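Local atomic coordinates of secreted protein ASP-2 (Necator americanus, PDB entry 1U53), a protein that belongs to the CAP (pathogenesis-related-1) family of secreted proteins, serves as a hookworm vaccine antigen, and has a molecular activity that remains unclear. Residues A[58-63]-A[147-152]; A[120-125]-A[171-176]. All blocks are in the same frame, centred on the assembly; numbering follows the deposited sequence.

Contact 1 of 2, residues A[58-63]-A[147-152]; sequences EVEKTA and GCYVEA
V59, E60 and A63 of helix 57-67 lie against G147, C148 and Y149 of strand 145-152. The axes of the two segments approach to 5.7 Å and their N-to-C directions differ by 39°, an alpha-on-beta layer contact within the CAP fold. The backbones come closest at G147, whose bare CA sits 3.5 Å from E60 N. V59 sends CG1 over the strand at this glycine, 3.4 Å from G147 N; with CG1 anti to the V59 backbone N (chi1 180°), this methyl is the branch that reaches the G147 peptide. A63, one helical turn on, aims its CB at the strand and touches G147 O at 3.6 Å, with C148 CA and Y149 N slightly farther away. E60, extended, passes alongside the strand, and its CG rests 3.2 Å from C148 O. E60 CG also lies at the edge of the Y149 ring, near its plane, 4.5 Å from Y149 CD1, while Y149 CB packs by the A63 carbonyl carbon. Beyond this methylene, the E60 carboxylate is held by a salt bridge to R17 and hydrogen bonds to Y55 and N10, and the Y55 hydroxyl also pairs with C148 N. Y149 OH meets N10 O and K68, and C148 turns away from the helix into its disulfide with C161. No hydrogen bond spans the two segments: between 58-63 and 147-152 the direct contact is van der Waals, with Y55 OH as a polar link between E60 and C148 N, while the buried glutamate gets its polar partners from other parts of the chain; R17 would probably keep it ionised.

Contact 2 of 2, residues A[120-125]-A[171-176]; sequences NLKLTG and GKDIYE
L123 and K172, with their neighbours, join two loops of the CAP protein through a single isolated beta bridge, centred on K122 and D173 and running antiparallel. Two backbone bonds frame this non-hydrogen-bonded pair and a third extends the link at G171. I174 N donates a hydrogen bond to L121 O at 2.9 Å, L123 N donates to K172 O over the same length with an angle of 164° at the hydrogen, and G171 N donates to L123 O, also at 2.9 Å. L123 thus uses both its N-H and its carbonyl on the partner loop while forming the centre of an inverse gamma turn. L121 O is additionally approached by D173 CA in a CA-H...O contact of 3.3 Å. An Asx turn shapes the first loop: N120 OD1 accepts from K122 N, which comes from above the carbonyl plane. The same OD1 accepts a hydrogen bond from a water that also donates to D173 OD1 at 2.6 Å, so one solvent molecule ties the two side chains across the bridge. D173 OD1 lies near K122 N as well, but the angle is too poor for a bond. On the exposed flank the aliphatic part of K122 lies along G171 O, whereas T124 faces away and caps the start of helix 125-128 at L127 N. The apolar flank is built by L121, whose CD2 packs against I174 CD1, the two side chains crossing at about a right angle. Y175, whose OH is hydrogen-bonded to P45 O, presents a ring face to the leucine; chi1 of 54° swings the ring back toward L121. There L121 CD1 sits over the centre of one face, 3.5 Å from the Y175 ring centroid and 15° off the normal, a CH-pi contact.

Overall arrangement
Contact 1 and contact 2 lie on opposite sides of the chain's centre, their centres 27 Å apart and their nearest atoms about 17 Å apart, without touching. Along the chain they alternate: 58-63, then 120-125, then 147-152, then 171-176, so each closes a loop that the other crosses. Contact 1 is buried in the regular core, where helix 57-67 meets the mixed sheet. Contact 2 lies in loops, its first segment running into helix 125-128 and its second following strand 157-164. The chain that leaves strand 157-164 is thus tied to a loop that precedes the sheet's strand 145-152 in sequence.

Contact 1 of 2, residues A[58-63]-A[147-152]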
loop_
_atom_site.group_PDB
_atom_site.type_symbol
_atom_site.label_atom_id
_atom_site.label_comp_id
_atom_site.label_asym_id
_atom_site.label_seq_id
_atom_site.Cartn_x
_atom_site.Cartn_y
_atom_site.Cartn_z
ATOM N N GLU A 58 -5.018 15.002 0.907
ATOM C CA GLU A 58 -5.071 15.295 -0.528
ATOM C C GLU A 58 -5.015 14.065 -1.420
ATOM O O GLU A 58 -5.683 13.977 -2.455
ATOM C CB GLU A 58 -4.012 16.343 -0.937
ATOM C CG GLU A 58 -4.336 17.724 -0.364
ATOM C CD GLU A 58 -5.640 18.246 -0.933
ATOM O OE1 GLU A 58 -6.649 18.318 -0.185
ATOM O OE2 GLU A 58 -5.648 18.488 -2.159
ATOM N N VAL A 59 -4.219 13.103 -1.003
ATOM C CA VAL A 59 -4.148 11.798 -1.671
ATOM C C VAL A 59 -5.470 11.082 -1.477
ATOM O O VAL A 59 -5.988 10.456 -2.409
ATOM C CB VAL A 59 -2.996 10.993 -1.114
ATOM C CG1 VAL A 59 -2.935 9.615 -1.815
ATOM C CG2 VAL A 59 -1.661 11.771 -1.422
ATOM N N GLU A 60 -6.051 11.169 -0.277
ATOM C CA GLU A 60 -7.423 10.605 -0.085
ATOM C C GLU A 60 -8.451 11.206 -1.063
ATOM O O GLU A 60 -9.326 10.514 -1.594
ATOM C CB GLU A 60 -7.912 10.850 1.352
ATOM C CG GLU A 60 -9.344 10.431 1.574
ATOM C CD GLU A 60 -9.740 10.627 3.019
ATOM O OE1 GLU A 60 -10.546 11.547 3.249
ATOM O OE2 GLU A 60 -9.233 9.879 3.897
ATOM N N LYS A 61 -8.286 12.515 -1.334
ATOM C CA LYS A 61 -9.224 13.225 -2.205
ATOM C C LYS A 61 -9.184 12.644 -3.574
ATOM O O LYS A 61 -10.218 12.370 -4.152
ATOM C CB LYS A 61 -8.805 14.683 -2.322
ATOM C CG LYS A 61 -9.616 15.469 -3.313
ATOM C CD LYS A 61 -8.997 16.842 -3.506
ATOM C CE LYS A 61 -9.796 17.664 -4.517
ATOM N NZ LYS A 61 -11.275 17.808 -4.166
ATOM N N THR A 62 -7.991 12.425 -4.106
ATOM C CA THR A 62 -7.932 11.816 -5.459
ATOM C C THR A 62 -8.337 10.329 -5.473
ATOM O O THR A 62 -8.946 9.854 -6.415
ATOM C CB THR A 62 -6.558 12.054 -6.151
ATOM O OG1 THR A 62 -5.472 11.855 -5.243
ATOM C CG2 THR A 62 -6.521 13.505 -6.711
ATOM N N ALA A 63 -8.030 9.593 -4.406
ATOM C CA ALA A 63 -8.544 8.220 -4.306
ATOM C C ALA A 63 -10.067 8.211 -4.312
ATOM O O ALA A 63 -10.727 7.395 -5.010
ATOM C CB ALA A 63 -7.995 7.543 -3.042
ATOM N N GLY A 147 -3.323 7.677 0.964
ATOM C CA GLY A 147 -4.660 8.261 1.183
ATOM C C GLY A 147 -5.634 7.310 0.506
ATOM O O GLY A 147 -5.377 6.897 -0.619
ATOM N N CYS A 148 -6.738 6.950 1.172
ATOM C CA CYS A 148 -7.658 5.983 0.586
ATOM C C CYS A 148 -9.102 6.406 0.748
ATOM O O CYS A 148 -9.419 7.237 1.578
ATOM C CB CYS A 148 -7.486 4.627 1.309
ATOM S SG CYS A 148 -5.769 4.067 1.473
ATOM N N TYR A 149 -9.977 5.751 0.001
ATOM C CA TYR A 149 -11.411 5.988 0.176
ATOM C C TYR A 149 -12.158 4.689 -0.064
ATOM O O TYR A 149 -11.787 3.914 -0.967
ATOM C CB TYR A 149 -11.878 7.085 -0.782
ATOM C CG TYR A 149 -13.241 7.664 -0.430
ATOM C CD1 TYR A 149 -13.345 8.746 0.453
ATOM C CD2 TYR A 149 -14.414 7.106 -0.952
ATOM C CE1 TYR A 149 -14.594 9.230 0.802
ATOM C CE2 TYR A 149 -15.648 7.595 -0.610
ATOM C CZ TYR A 149 -15.741 8.662 0.257
ATOM O OH TYR A 149 -16.992 9.185 0.577
ATOM N N VAL A 150 -13.220 4.462 0.718
ATOM C CA VAL A 150 -14.115 3.294 0.599
ATOM C C VAL A 150 -15.488 3.818 0.293
ATOM O O VAL A 150 -16.028 4.679 1.047
ATOM C CB VAL A 150 -14.192 2.501 1.895
ATOM C CG1 VAL A 150 -15.123 1.295 1.752
ATOM C CG2 VAL A 150 -12.767 2.083 2.363
ATOM N N GLU A 151 -16.041 3.345 -0.820
ATOM C CA GLU A 151 -17.361 3.780 -1.270
ATOM C C GLU A 151 -18.324 2.620 -1.288
ATOM O O GLU A 151 -18.023 1.575 -1.848
ATOM C CB GLU A 151 -17.263 4.357 -2.685
ATOM C CG GLU A 151 -18.605 4.869 -3.280
ATOM C CD GLU A 151 -19.182 6.118 -2.623
ATOM O OE1 GLU A 151 -18.655 6.583 -1.599
ATOM O OE2 GLU A 151 -20.239 6.617 -3.127
ATOM N N ALA A 152 -19.525 2.830 -0.735
ATOM C CA ALA A 152 -20.557 1.813 -0.824
ATOM C C ALA A 152 -21.332 2.066 -2.078
ATOM O O ALA A 152 -22.255 2.898 -2.083
ATOM C CB ALA A 152 -21.490 1.895 0.370
#

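Contact 2 of 2, residues A[120-125]-A[171-176]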
loop_
_atom_site.group_PDB
_atom_site.type_symbol
_atom_site.label_atom_id
_atom_site.label_comp_id
_atom_site.label_asym_id
_atom_site.label_seq_id
_atom_site.Cartn_x
_atom_site.Cartn_y
_atom_site.Cartn_z
ATOM N N ASN A 120 15.299 -11.163 -5.690
ATOM C CA ASN A 120 15.624 -10.057 -6.584
ATOM C C ASN A 120 14.456 -9.092 -6.663
ATOM O O ASN A 120 13.406 -9.423 -7.237
ATOM C CB ASN A 120 15.908 -10.543 -8.020
ATOM C CG ASN A 120 16.385 -9.419 -8.938
ATOM O OD1 ASN A 120 16.307 -8.234 -8.603
ATOM N ND2 ASN A 120 16.948 -9.809 -10.100
ATOM N N LEU A 121 14.664 -7.893 -6.137
ATOM C CA LEU A 121 13.547 -6.952 -5.971
ATOM C C LEU A 121 13.402 -5.979 -7.105
ATOM O O LEU A 121 12.603 -5.025 -7.028
ATOM C CB LEU A 121 13.669 -6.221 -4.631
ATOM C CG LEU A 121 13.736 -7.147 -3.429
ATOM C CD1 LEU A 121 13.793 -6.252 -2.193
ATOM C CD2 LEU A 121 12.505 -8.073 -3.386
ATOM N N LYS A 122 14.162 -6.202 -8.180
ATOM C CA LYS A 122 14.000 -5.411 -9.409
ATOM C C LYS A 122 12.637 -5.631 -10.041
ATOM O O LYS A 122 12.247 -6.765 -10.358
ATOM C CB LYS A 122 15.081 -5.807 -10.427
ATOM C CG LYS A 122 15.178 -4.889 -11.638
ATOM C CD LYS A 122 16.262 -5.407 -12.578
ATOM C CE LYS A 122 16.470 -4.470 -13.741
ATOM N NZ LYS A 122 15.397 -4.695 -14.736
ATOM N N LEU A 123 11.905 -4.563 -10.256
ATOM C CA LEU A 123 10.589 -4.744 -10.829
ATOM C C LEU A 123 10.641 -4.992 -12.340
ATOM O O LEU A 123 10.488 -4.052 -13.114
ATOM C CB LEU A 123 9.698 -3.543 -10.518
ATOM C CG LEU A 123 8.247 -3.827 -10.920
ATOM C CD1 LEU A 123 7.669 -4.985 -10.113
ATOM C CD2 LEU A 123 7.380 -2.578 -10.761
ATOM N N THR A 124 10.857 -6.254 -12.734
ATOM C CA THR A 124 10.870 -6.698 -14.146
ATOM C C THR A 124 9.491 -7.030 -14.688
ATOM O O THR A 124 8.573 -7.298 -13.923
ATOM C CB THR A 124 11.608 -8.019 -14.268
ATOM O OG1 THR A 124 10.941 -8.984 -13.444
ATOM C CG2 THR A 124 13.045 -7.870 -13.803
ATOM N N GLY A 125 9.363 -7.087 -16.020
ATOM C CA GLY A 125 8.092 -7.482 -16.639
ATOM C C GLY A 125 7.699 -8.837 -16.102
ATOM O O GLY A 125 6.532 -9.092 -15.783
ATOM N N GLY A 171 11.712 -1.507 -13.762
ATOM C CA GLY A 171 13.154 -1.677 -13.725
ATOM C C GLY A 171 13.845 -1.252 -12.439
ATOM O O GLY A 171 15.045 -1.494 -12.287
ATOM N N LYS A 172 13.106 -0.635 -11.502
ATOM C CA LYS A 172 13.711 -0.170 -10.246
ATOM C C LYS A 172 13.410 -1.168 -9.148
ATOM O O LYS A 172 12.481 -1.926 -9.262
ATOM C CB LYS A 172 13.137 1.171 -9.768
ATOM C CG LYS A 172 13.151 2.293 -10.774
ATOM C CD LYS A 172 14.575 2.715 -11.078
ATOM C CE LYS A 172 14.572 3.848 -12.097
ATOM N NZ LYS A 172 14.191 5.165 -11.466
ATOM N N ASP A 173 14.185 -1.091 -8.073
ATOM C CA ASP A 173 14.025 -2.004 -6.935
ATOM C C ASP A 173 12.890 -1.549 -6.039
ATOM O O ASP A 173 12.755 -0.367 -5.722
ATOM C CB ASP A 173 15.288 -2.026 -6.085
ATOM C CG ASP A 173 16.414 -2.823 -6.719
ATOM O OD1 ASP A 173 16.213 -3.479 -7.761
ATOM O OD2 ASP A 173 17.489 -2.847 -6.116
ATOM N N ILE A 174 12.128 -2.520 -5.546
ATOM C CA ILE A 174 11.007 -2.207 -4.641
ATOM C C ILE A 174 11.519 -1.540 -3.365
ATOM O O ILE A 174 10.966 -0.549 -2.871
ATOM C CB ILE A 174 10.256 -3.505 -4.253
ATOM C CG1 ILE A 174 9.694 -4.245 -5.511
ATOM C CG2 ILE A 174 9.134 -3.185 -3.226
ATOM C CD1 ILE A 174 9.562 -5.787 -5.246
ATOM N N TYR A 175 12.564 -2.121 -2.791
ATOM C CA TYR A 175 13.282 -1.456 -1.704
ATOM C C TYR A 175 14.731 -1.930 -1.722
ATOM O O TYR A 175 15.046 -2.933 -2.361
ATOM C CB TYR A 175 12.615 -1.746 -0.338
ATOM C CG TYR A 175 12.392 -3.208 0.030
ATOM C CD1 TYR A 175 13.391 -3.947 0.679
ATOM C CD2 TYR A 175 11.175 -3.873 -0.273
ATOM C CE1 TYR A 175 13.197 -5.302 1.042
ATOM C CE2 TYR A 175 10.976 -5.221 0.093
ATOM C CZ TYR A 175 11.987 -5.925 0.730
ATOM O OH TYR A 175 11.783 -7.223 1.058
ATOM N N GLU A 176 15.583 -1.181 -1.028
ATOM C CA GLU A 176 16.992 -1.526 -0.809
ATOM C C GLU A 176 17.128 -2.608 0.244
ATOM O O GLU A 176 16.620 -2.453 1.335
ATOM C CB GLU A 176 17.749 -0.274 -0.339
ATOM C CG GLU A 176 19.204 -0.550 -0.007
ATOM C CD GLU A 176 20.042 0.696 0.265
ATOM O OE1 GLU A 176 19.614 1.843 -0.033
ATOM O OE2 GLU A 176 21.165 0.524 0.793
HETATM O O HOH W 1 17.546 -5.746 -7.729
#